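Local coordinates for protein Two-component system sensor histidine kinase (Bacteroides thetaiotaomicron, PDB 3OTT) that probably acts as a membrane-bound phosphorelay sensor kinase and transcription regulator, its extracellular propeller and sandwich domains apparently sensing saccharides, at residues Y46-S50 / K688-V692; L637-I643 / V656-R660; Y693-D699 / I712-L717; G720-I726 / H740-I746. All coordinates share one frame; numbering follows the deposited sequence.

Overall arrangement
All four contacts lie in or against the C-terminal beta-sandwich, which packs against the N-terminal beta-propeller. Interaction 1 joins a loop of that propeller to the sandwich, linking parts 638 residues apart in sequence. Interaction 2 is nested inside that span, and interactions 3 and 4 follow in series. Interactions 1 and 3 share strand 691-696, which neighbours strand 720-728 of interaction 4. The centres of interactions 3 and 4 are about 9 Å apart, and those of 1 and 3 about 20 Å. Interactions 1 and 2 meet through D47 and T639, a probable hydrogen bond. Interaction 4 pairs strands within one sheet, interaction 3 joins the two sheets, and interactions 1 and 2 reach the propeller side.

Interaction 1: Y46-S50 / K688-V692; sequences YDGYS and KNKFV
K688 lays its CE over one face of the Y49 ring, offset toward the rim. K688 CE sits 3.9 Å from the ring centroid and 21° off the ring normal, a CH-pi contact. The two side chains run past each other in opposite directions. K688 reaches this place because its chain bends at chi2 (-83°) and again at chi4 (-82°). Its ammonium lies farther over the same ring, NZ being 5.1 Å from the centroid, at most a weak cation-pi attraction. The carbonyl of G48 also meets this end of the lysine, with G48 O 3.6 Å from K688 CE.

The phenol oxygen works through water. Y49 OH donates to a water at 2.5 Å, and that water donates to the backbone O of N689 at 2.8 Å. The water lies at the edge of the Y49 ring, in its plane. Y49 OH also approaches F691 CE2 at 3.7 Å. A leucine here in place of the tyrosine would probably leave this water without its phenol donor and K688 without the aromatic face it lies on.

D47 shapes the loop that presents the ring. Its OD1 accepts from the backbone N of Y49 and of S50, so one oxygen fixes the turn. Its OD2 is bound by T639 of the sandwich. Y49 also touches P682 and S679. The arrangement is an interdomain contact: an Asx turn between two strands of a propeller blade projects a tyrosine onto the loop leading into strand 691-696 of the Y_Y_Y beta-sandwich.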
# COMPACT_ATOMS: atom_id res chain seq x y z
N TYR B 46 25.32 14.40 10.02
CA TYR B 46 26.37 13.41 9.98
C TYR B 46 26.20 12.61 8.72
O TYR B 46 25.12 12.03 8.50
CB TYR B 46 26.30 12.47 11.17
CG TYR B 46 27.39 11.41 11.19
CD1 TYR B 46 28.73 11.75 11.14
CD2 TYR B 46 27.06 10.07 11.29
CE1 TYR B 46 29.70 10.82 11.19
CE2 TYR B 46 28.03 9.12 11.32
CZ TYR B 46 29.36 9.49 11.28
OH TYR B 46 30.34 8.51 11.33
N ASP B 47 27.24 12.56 7.89
CA ASP B 47 27.08 11.86 6.61
C ASP B 47 27.78 10.51 6.59
O ASP B 47 27.97 9.94 5.51
CB ASP B 47 27.64 12.73 5.47
CG ASP B 47 29.16 12.99 5.58
OD1 ASP B 47 29.80 12.43 6.52
OD2 ASP B 47 29.72 13.72 4.71
N GLY B 48 28.21 10.03 7.75
CA GLY B 48 28.88 8.76 7.82
C GLY B 48 30.40 8.89 7.80
O GLY B 48 31.07 7.91 8.00
N TYR B 49 30.93 10.10 7.56
CA TYR B 49 32.37 10.38 7.55
C TYR B 49 32.68 11.41 8.61
O TYR B 49 33.52 11.18 9.43
CB TYR B 49 32.83 10.93 6.18
CG TYR B 49 32.85 9.88 5.09
CD1 TYR B 49 31.67 9.51 4.41
CD2 TYR B 49 34.04 9.22 4.76
CE1 TYR B 49 31.71 8.53 3.40
CE2 TYR B 49 34.09 8.26 3.75
CZ TYR B 49 32.92 7.91 3.09
OH TYR B 49 33.01 6.94 2.10
N SER B 50 32.01 12.57 8.59
CA SER B 50 32.23 13.58 9.60
C SER B 50 30.93 14.28 9.97
O SER B 50 29.95 14.21 9.23
CB SER B 50 33.23 14.62 9.12
OG SER B 50 32.73 15.24 7.96
N LYS B 688 34.24 1.17 4.40
CA LYS B 688 33.71 2.16 3.46
C LYS B 688 33.91 1.75 2.00
O LYS B 688 34.77 0.98 1.69
CB LYS B 688 34.42 3.50 3.63
CG LYS B 688 34.46 4.07 5.02
CD LYS B 688 33.21 4.80 5.39
CE LYS B 688 33.55 5.88 6.40
NZ LYS B 688 33.61 5.35 7.74
N ASN B 689 33.14 2.31 1.09
CA ASN B 689 33.40 2.09 -0.32
C ASN B 689 34.60 2.97 -0.85
O ASN B 689 35.07 3.88 -0.17
CB ASN B 689 32.13 2.37 -1.10
CG ASN B 689 31.04 1.32 -0.83
OD1 ASN B 689 31.28 0.13 -0.94
ND2 ASN B 689 29.85 1.77 -0.47
N LYS B 690 35.05 2.66 -2.06
CA LYS B 690 36.15 3.35 -2.74
C LYS B 690 35.62 4.14 -3.92
O LYS B 690 34.75 3.66 -4.65
CB LYS B 690 37.19 2.32 -3.19
CG LYS B 690 38.07 1.83 -2.04
CD LYS B 690 38.83 0.53 -2.37
CE LYS B 690 39.73 0.15 -1.17
NZ LYS B 690 40.40 -1.20 -1.29
N PHE B 691 36.12 5.36 -4.10
CA PHE B 691 35.62 6.27 -5.14
C PHE B 691 36.69 6.72 -6.16
O PHE B 691 37.88 6.75 -5.87
CB PHE B 691 34.86 7.47 -4.49
CG PHE B 691 33.63 7.03 -3.64
CD1 PHE B 691 32.41 6.86 -4.22
CD2 PHE B 691 33.78 6.68 -2.30
CE1 PHE B 691 31.31 6.39 -3.48
CE2 PHE B 691 32.68 6.20 -1.52
CZ PHE B 691 31.46 6.07 -2.10
N VAL B 692 36.25 7.03 -7.37
CA VAL B 692 37.09 7.62 -8.37
C VAL B 692 36.44 8.93 -8.76
O VAL B 692 35.22 9.12 -8.57
CB VAL B 692 37.28 6.70 -9.64
CG1 VAL B 692 38.32 5.60 -9.38
CG2 VAL B 692 35.98 6.09 -10.08
O HOH W 1 35.33 6.28 1.28

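Interaction 2: L637-I643 / V656-R660; sequences LLTALYI and VPNIR
R660 and L638 meet without a conventional hydrogen bond: the backbone carbonyl L638 O faces R660 CA at 3.3 Å, a CA-H...O contact. No hydrogen bond crosses between these two segments, although they run nearly antiparallel. The rest is mainly apolar packing.

I659 carries most of it. Its CG1 is anti to the backbone N (chi1 -166°) and points at the strand, where it meets L638 CB at 4.0 Å and L641 CB at 4.2 Å. Its CG2 branch turns to the backbone instead and lies 3.7 Å from A640 N. One side chain thus touches both the strand's side chains and its main chain. Farther along, I643 and V656 reach toward each other tip to tip, I643 CD1 standing 4.0 Å from V656 CG2.

Here the connection that follows edge strand 646-648 folds back over its neighbour, strand 637-643 of the beta-sandwich, before strand 664-667 enters the other sheet. I659 also touches L742 of that second sheet, so it is part of the filling between the two layers.

At the other end L637 and R660 lie side by side and point the same way. L637 CD2 comes within 3.6 Å of R660 NE, oblique to the guanidinium. R660 is extended, and its NH1 forms a salt bridge with D30 of the propeller. R660 closes an Asx turn: N658 OD1 accepts from R660 N at 3.2 Å, with the donor above the carbonyl plane.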
# COMPACT_ATOMS: atom_id res chain seq x y z
N LEU B 637 26.12 11.63 -2.67
CA LEU B 637 25.74 13.00 -2.41
C LEU B 637 26.98 13.84 -2.11
O LEU B 637 27.99 13.36 -1.60
CB LEU B 637 24.96 13.11 -1.11
CG LEU B 637 23.56 12.56 -0.81
CD1 LEU B 637 23.50 11.04 -0.86
CD2 LEU B 637 23.17 13.03 0.62
N LEU B 638 26.85 15.12 -2.36
CA LEU B 638 27.89 16.04 -1.99
C LEU B 638 27.40 16.71 -0.74
O LEU B 638 26.27 17.15 -0.68
CB LEU B 638 28.05 17.04 -3.14
CG LEU B 638 29.23 16.90 -4.12
CD1 LEU B 638 29.72 15.52 -4.25
CD2 LEU B 638 28.83 17.51 -5.47
N THR B 639 28.24 16.79 0.28
CA THR B 639 27.74 17.20 1.59
C THR B 639 28.45 18.42 2.11
O THR B 639 28.07 18.99 3.17
CB THR B 639 27.83 16.01 2.63
OG1 THR B 639 29.17 15.52 2.65
CG2 THR B 639 27.00 14.82 2.15
N ALA B 640 29.49 18.86 1.39
CA ALA B 640 30.17 20.12 1.76
C ALA B 640 30.96 20.76 0.63
O ALA B 640 31.62 20.10 -0.14
CB ALA B 640 31.08 19.88 2.95
N LEU B 641 30.91 22.09 0.57
CA LEU B 641 31.73 22.83 -0.37
C LEU B 641 32.68 23.75 0.41
O LEU B 641 32.23 24.49 1.27
CB LEU B 641 30.84 23.67 -1.29
CG LEU B 641 31.54 24.65 -2.26
CD1 LEU B 641 32.37 23.90 -3.28
CD2 LEU B 641 30.54 25.49 -2.98
N TYR B 642 33.98 23.69 0.12
CA TYR B 642 34.96 24.61 0.67
C TYR B 642 35.54 25.48 -0.44
O TYR B 642 35.80 25.00 -1.57
CB TYR B 642 36.11 23.86 1.32
CG TYR B 642 35.76 23.00 2.52
CD1 TYR B 642 35.12 21.78 2.33
CD2 TYR B 642 36.11 23.38 3.81
CE1 TYR B 642 34.78 20.96 3.41
CE2 TYR B 642 35.80 22.54 4.94
CZ TYR B 642 35.13 21.33 4.69
OH TYR B 642 34.77 20.46 5.66
N ILE B 643 35.73 26.75 -0.10
CA ILE B 643 36.42 27.69 -0.96
C ILE B 643 37.56 28.24 -0.10
O ILE B 643 37.34 28.66 1.06
CB ILE B 643 35.49 28.84 -1.40
CG1 ILE B 643 34.43 28.30 -2.36
CG2 ILE B 643 36.32 30.04 -1.97
CD1 ILE B 643 33.17 29.10 -2.37
N VAL B 656 26.47 31.41 -2.70
CA VAL B 656 26.76 30.01 -2.78
C VAL B 656 25.49 29.21 -2.56
O VAL B 656 24.72 29.56 -1.70
CB VAL B 656 27.91 29.64 -1.79
CG1 VAL B 656 27.80 28.27 -1.36
CG2 VAL B 656 29.22 29.82 -2.47
N PRO B 657 25.25 28.15 -3.35
CA PRO B 657 23.98 27.42 -3.13
C PRO B 657 24.22 26.21 -2.19
O PRO B 657 25.34 26.03 -1.69
CB PRO B 657 23.58 26.98 -4.55
CG PRO B 657 24.96 26.69 -5.20
CD PRO B 657 25.96 27.69 -4.56
N ASN B 658 23.14 25.47 -1.87
CA ASN B 658 23.26 24.21 -1.14
C ASN B 658 23.77 23.16 -2.06
O ASN B 658 23.05 22.68 -2.97
CB ASN B 658 21.95 23.74 -0.50
CG ASN B 658 22.21 22.65 0.61
OD1 ASN B 658 23.26 22.00 0.63
ND2 ASN B 658 21.29 22.50 1.53
N ILE B 659 25.02 22.78 -1.80
CA ILE B 659 25.80 21.87 -2.63
C ILE B 659 25.09 20.52 -2.79
O ILE B 659 25.21 19.88 -3.83
CB ILE B 659 27.24 21.70 -2.08
CG1 ILE B 659 28.17 21.04 -3.10
CG2 ILE B 659 27.29 20.87 -0.74
CD1 ILE B 659 28.36 21.84 -4.36
N ARG B 660 24.33 20.10 -1.77
CA ARG B 660 23.64 18.82 -1.85
C ARG B 660 22.55 18.78 -2.93
O ARG B 660 22.26 17.73 -3.45
CB ARG B 660 23.08 18.47 -0.48
CG ARG B 660 22.41 17.06 -0.34
CD ARG B 660 21.57 17.01 0.95
NE ARG B 660 20.86 15.73 1.06
CZ ARG B 660 20.11 15.34 2.08
NH1 ARG B 660 19.95 16.12 3.14
NH2 ARG B 660 19.55 14.16 2.05

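Interaction 3: Y693-D699 / I712-L717; sequences YRLEGMD and ITYSNL
Y714 is gripped closely by L695 and D699, while M698 beside it lies at an exposed margin. The tight part centres on the Y714 ring. L695 CD2 sits squarely over one face, 3.8 Å from the ring centroid and 5° off its normal. The leucine has CG anti to the backbone N (chi1 -178°), which lays this methyl over the ring while CB packs near the phenol end. At the edge of the ring Y714 OH donates to D699 OD2 at 2.5 Å. The hydroxyl comes nearly along the C-O axis of the acid. D699 OD2 takes a second bond, from L695 N at 2.8 Å, on its anti lone pair. Two donors therefore grip one oxygen and fix both the acid and the phenol.

Y693 flanks this group. Its ring has I712 over one face, with I712 CG1 4.0 Å from the centroid. The hydroxyl of Y714 lies at the edge of the Y693 ring, 3.4 Å from Y693 CE2. Y693 OH reaches the other strand through a water that accepts from T713 N.

The exposed margin is looser at M698 CG, which stays 4.1 Å from Y714 CE2. The chain then bends at chi2 and chi3, and M698 CE presses closely on L717 CD2, at 3.5 Å. Strands 693-696 and 712-714 belong to different sheets, with axes 9.4 Å apart and crossing at -32°. Such face-to-face packing of two sheets is characteristic of the beta-sandwich of the Y_Y_Y domain.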
# COMPACT_ATOMS: atom_id res chain seq x y z
N TYR B 693 37.25 9.87 -9.23
CA TYR B 693 36.75 11.18 -9.63
C TYR B 693 37.58 11.74 -10.75
O TYR B 693 38.77 11.37 -10.90
CB TYR B 693 36.74 12.16 -8.45
CG TYR B 693 38.10 12.59 -7.92
CD1 TYR B 693 38.80 11.81 -7.02
CD2 TYR B 693 38.65 13.79 -8.32
CE1 TYR B 693 40.06 12.20 -6.53
CE2 TYR B 693 39.92 14.21 -7.86
CZ TYR B 693 40.61 13.42 -6.97
OH TYR B 693 41.82 13.83 -6.51
N ARG B 694 36.99 12.66 -11.50
CA ARG B 694 37.72 13.38 -12.54
C ARG B 694 37.04 14.72 -12.77
O ARG B 694 35.81 14.84 -12.59
CB ARG B 694 37.76 12.56 -13.84
CG ARG B 694 36.40 12.31 -14.44
CD ARG B 694 36.46 11.14 -15.42
NE ARG B 694 37.15 11.51 -16.66
CZ ARG B 694 37.83 10.65 -17.42
NH1 ARG B 694 37.92 9.36 -17.07
NH2 ARG B 694 38.42 11.07 -18.52
N LEU B 695 37.81 15.73 -13.16
CA LEU B 695 37.21 17.00 -13.49
C LEU B 695 37.31 17.27 -15.00
O LEU B 695 38.37 17.63 -15.48
CB LEU B 695 37.84 18.14 -12.64
CG LEU B 695 37.30 19.56 -12.81
CD1 LEU B 695 35.87 19.61 -12.36
CD2 LEU B 695 38.12 20.65 -12.10
N GLU B 696 36.22 17.10 -15.74
CA GLU B 696 36.18 17.40 -17.16
C GLU B 696 36.57 18.85 -17.43
O GLU B 696 36.03 19.75 -16.81
CB GLU B 696 34.82 17.12 -17.80
CG GLU B 696 34.55 15.64 -18.11
CD GLU B 696 35.58 15.05 -19.10
OE1 GLU B 696 35.95 15.73 -20.12
OE2 GLU B 696 36.04 13.90 -18.84
N GLY B 697 37.54 19.04 -18.32
CA GLY B 697 38.10 20.36 -18.61
C GLY B 697 39.49 20.52 -17.99
O GLY B 697 40.16 21.55 -18.18
N MET B 698 39.91 19.50 -17.25
CA MET B 698 41.14 19.55 -16.47
C MET B 698 41.76 18.19 -16.60
O MET B 698 42.80 18.07 -17.23
CB MET B 698 40.83 19.93 -15.01
CG MET B 698 42.02 19.92 -14.02
SD MET B 698 43.32 21.06 -14.51
CE MET B 698 42.48 22.65 -14.33
N ASP B 699 41.11 17.18 -16.05
CA ASP B 699 41.61 15.81 -16.04
C ASP B 699 41.36 15.06 -17.33
O ASP B 699 40.31 15.23 -17.97
CB ASP B 699 40.95 14.99 -14.94
CG ASP B 699 41.45 15.38 -13.57
OD1 ASP B 699 42.68 15.37 -13.32
OD2 ASP B 699 40.59 15.70 -12.75
N ILE B 712 37.68 15.89 -2.06
CA ILE B 712 38.24 16.08 -3.37
C ILE B 712 38.68 17.54 -3.50
O ILE B 712 37.89 18.42 -3.26
CB ILE B 712 37.20 15.75 -4.44
CG1 ILE B 712 36.95 14.23 -4.47
CG2 ILE B 712 37.63 16.31 -5.87
CD1 ILE B 712 35.75 13.86 -5.40
N THR B 713 39.94 17.78 -3.86
CA THR B 713 40.46 19.14 -3.87
C THR B 713 41.10 19.52 -5.23
O THR B 713 41.93 18.78 -5.78
CB THR B 713 41.40 19.41 -2.64
OG1 THR B 713 41.79 20.81 -2.59
CG2 THR B 713 42.70 18.59 -2.75
N TYR B 714 40.72 20.68 -5.75
CA TYR B 714 41.38 21.25 -6.93
C TYR B 714 41.85 22.63 -6.60
O TYR B 714 41.15 23.36 -5.95
CB TYR B 714 40.39 21.34 -8.08
CG TYR B 714 40.23 20.05 -8.77
CD1 TYR B 714 39.17 19.21 -8.42
CD2 TYR B 714 41.14 19.61 -9.74
CE1 TYR B 714 39.01 17.97 -8.99
CE2 TYR B 714 40.96 18.32 -10.36
CZ TYR B 714 39.89 17.53 -9.96
OH TYR B 714 39.63 16.29 -10.50
N SER B 715 43.05 22.99 -7.04
CA SER B 715 43.56 24.37 -6.79
C SER B 715 43.84 25.14 -8.10
O SER B 715 43.96 24.54 -9.18
CB SER B 715 44.80 24.27 -5.92
OG SER B 715 45.81 23.66 -6.69
N ASN B 716 43.88 26.48 -8.01
CA ASN B 716 44.19 27.36 -9.13
C ASN B 716 43.41 27.10 -10.42
O ASN B 716 44.01 27.09 -11.51
CB ASN B 716 45.67 27.26 -9.51
CG ASN B 716 46.57 27.39 -8.34
OD1 ASN B 716 47.39 26.51 -8.10
ND2 ASN B 716 46.45 28.50 -7.61
N LEU B 717 42.09 26.93 -10.33
CA LEU B 717 41.34 26.76 -11.53
C LEU B 717 41.25 28.08 -12.25
O LEU B 717 41.10 29.12 -11.61
CB LEU B 717 39.97 26.17 -11.26
CG LEU B 717 40.05 24.78 -10.60
CD1 LEU B 717 38.71 24.37 -10.07
CD2 LEU B 717 40.53 23.80 -11.67
O HOH W 2 41.87 15.83 -4.66

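Interaction 4: G720-I726 / H740-I746; sequences GNYQLII and HILNIRI
G720-I726 and H740-I746 pair as the two strands of an antiparallel hairpin, in unbroken register from G720 opposite I746 to I726 opposite H740. Eight backbone hydrogen bonds join them, two at each hydrogen-bonded pair. Y722 N, for example, gives to I744 O at 2.8 Å.

Side chains alternate between the two faces. Y722, L724, I726, H740, L742, I744 and I746 share the face turned to the other sheet, where F676 touches L724, L742 and I744. L724 CB lies 4.2 Å from I744 CD1. I746 CG1 meets the edge of the Y722 ring, at 3.8 Å from Y722 CE1. Y722 OH bonds to the carbonyl of S718.

The opposite face is more polar. Q723 and N743 lie side by side, pointing the same way, with amide planes 37° apart. Q723 NE2 donates to N743 OD1 at 3.0 Å, tilted 19° from the carbonyl plane. The glutamine chain (chi1 178°), extended beyond CG, brings its amide there, and Q723 NE2 also lies 3.5 Å from I741 CG2. A valine in place of this glutamine would probably leave N743 OD1 without this donor. Next along, the aliphatic R745 CG stands 3.7 Å from N721 OD1.

The chemistry is mostly apolar on the core face. It is mixed on the other, where I725 packs on I741 and a hydrogen bond between two side-chain amides adds to the main-chain pairing.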
# COMPACT_ATOMS: atom_id res chain seq x y z
N GLY B 720 36.32 29.32 -16.80
CA GLY B 720 35.85 28.34 -17.75
C GLY B 720 34.81 27.39 -17.12
O GLY B 720 34.36 27.56 -15.97
N ASN B 721 34.43 26.40 -17.93
CA ASN B 721 33.48 25.40 -17.61
C ASN B 721 34.16 24.08 -17.30
O ASN B 721 35.06 23.66 -18.03
CB ASN B 721 32.55 25.24 -18.80
CG ASN B 721 31.60 26.42 -18.95
OD1 ASN B 721 30.70 26.61 -18.14
ND2 ASN B 721 31.75 27.18 -20.01
N TYR B 722 33.73 23.46 -16.21
CA TYR B 722 34.23 22.14 -15.78
C TYR B 722 33.02 21.30 -15.37
O TYR B 722 31.90 21.83 -15.22
CB TYR B 722 35.20 22.24 -14.59
CG TYR B 722 36.31 23.22 -14.81
CD1 TYR B 722 36.22 24.54 -14.34
CD2 TYR B 722 37.47 22.83 -15.48
CE1 TYR B 722 37.24 25.44 -14.55
CE2 TYR B 722 38.51 23.73 -15.68
CZ TYR B 722 38.38 25.01 -15.23
OH TYR B 722 39.39 25.88 -15.45
N GLN B 723 33.24 20.00 -15.22
CA GLN B 723 32.19 19.08 -14.76
C GLN B 723 32.91 18.07 -13.88
O GLN B 723 33.79 17.38 -14.36
CB GLN B 723 31.49 18.41 -15.96
CG GLN B 723 30.43 17.42 -15.58
CD GLN B 723 29.79 16.73 -16.77
OE1 GLN B 723 30.39 15.84 -17.37
NE2 GLN B 723 28.54 17.10 -17.10
N LEU B 724 32.53 18.00 -12.60
CA LEU B 724 33.08 17.04 -11.69
C LEU B 724 32.27 15.74 -11.77
O LEU B 724 31.04 15.73 -11.57
CB LEU B 724 32.89 17.57 -10.29
CG LEU B 724 33.86 17.36 -9.17
CD1 LEU B 724 33.07 17.31 -7.86
CD2 LEU B 724 34.89 16.23 -9.33
N ILE B 725 32.95 14.64 -12.03
CA ILE B 725 32.27 13.36 -12.09
C ILE B 725 32.80 12.45 -10.99
O ILE B 725 34.01 12.26 -10.87
CB ILE B 725 32.42 12.73 -13.49
CG1 ILE B 725 31.86 13.68 -14.56
CG2 ILE B 725 31.76 11.34 -13.55
CD1 ILE B 725 32.27 13.29 -16.04
N ILE B 726 31.91 11.96 -10.15
CA ILE B 726 32.32 11.13 -9.04
C ILE B 726 31.64 9.78 -9.15
O ILE B 726 30.47 9.72 -9.45
CB ILE B 726 31.96 11.80 -7.70
CG1 ILE B 726 32.64 13.17 -7.60
CG2 ILE B 726 32.39 10.91 -6.53
CD1 ILE B 726 32.08 14.03 -6.46
N HIS B 740 27.83 10.74 -9.80
CA HIS B 740 27.38 12.08 -9.46
C HIS B 740 28.10 13.10 -10.35
O HIS B 740 29.31 13.07 -10.46
CB HIS B 740 27.67 12.40 -8.01
CG HIS B 740 26.95 13.60 -7.52
ND1 HIS B 740 25.62 13.56 -7.15
CD2 HIS B 740 27.36 14.87 -7.31
CE1 HIS B 740 25.24 14.76 -6.75
NE2 HIS B 740 26.28 15.57 -6.81
N ILE B 741 27.31 13.98 -10.95
CA ILE B 741 27.79 15.04 -11.86
C ILE B 741 27.48 16.43 -11.29
O ILE B 741 26.38 16.68 -10.84
CB ILE B 741 27.14 14.84 -13.25
CG1 ILE B 741 27.86 13.71 -14.00
CG2 ILE B 741 27.11 16.13 -14.04
CD1 ILE B 741 26.97 12.96 -14.95
N LEU B 742 28.49 17.29 -11.22
CA LEU B 742 28.31 18.70 -10.83
C LEU B 742 28.91 19.56 -11.90
O LEU B 742 30.10 19.46 -12.11
CB LEU B 742 29.06 19.01 -9.52
CG LEU B 742 28.96 20.48 -9.05
CD1 LEU B 742 27.53 20.98 -8.75
CD2 LEU B 742 29.90 20.77 -7.92
N ASN B 743 28.14 20.40 -12.60
CA ASN B 743 28.77 21.37 -13.54
C ASN B 743 29.24 22.60 -12.79
O ASN B 743 28.50 23.18 -12.00
CB ASN B 743 27.85 21.79 -14.66
CG ASN B 743 27.23 20.62 -15.37
OD1 ASN B 743 27.90 19.89 -16.09
ND2 ASN B 743 25.93 20.41 -15.14
N ILE B 744 30.48 22.95 -12.99
CA ILE B 744 31.10 24.13 -12.39
C ILE B 744 31.46 25.21 -13.41
O ILE B 744 32.15 24.93 -14.40
CB ILE B 744 32.38 23.71 -11.62
CG1 ILE B 744 32.03 22.58 -10.55
CG2 ILE B 744 32.95 24.92 -10.90
CD1 ILE B 744 33.30 21.79 -10.06
N ARG B 745 31.00 26.45 -13.21
CA ARG B 745 31.42 27.54 -14.03
C ARG B 745 32.26 28.51 -13.18
O ARG B 745 31.80 29.00 -12.13
CB ARG B 745 30.23 28.24 -14.67
CG ARG B 745 30.64 29.30 -15.67
CD ARG B 745 29.44 30.09 -16.24
NE ARG B 745 29.88 31.06 -17.25
CZ ARG B 745 29.14 32.04 -17.78
NH1 ARG B 745 27.86 32.21 -17.42
NH2 ARG B 745 29.69 32.86 -18.69
N ILE B 746 33.51 28.74 -13.60
CA ILE B 746 34.32 29.79 -13.00
C ILE B 746 34.33 31.04 -13.91
O ILE B 746 34.76 30.93 -15.08
CB ILE B 746 35.79 29.33 -12.82
CG1 ILE B 746 35.86 27.99 -12.07
CG2 ILE B 746 36.63 30.45 -12.15
CD1 ILE B 746 36.06 28.09 -10.66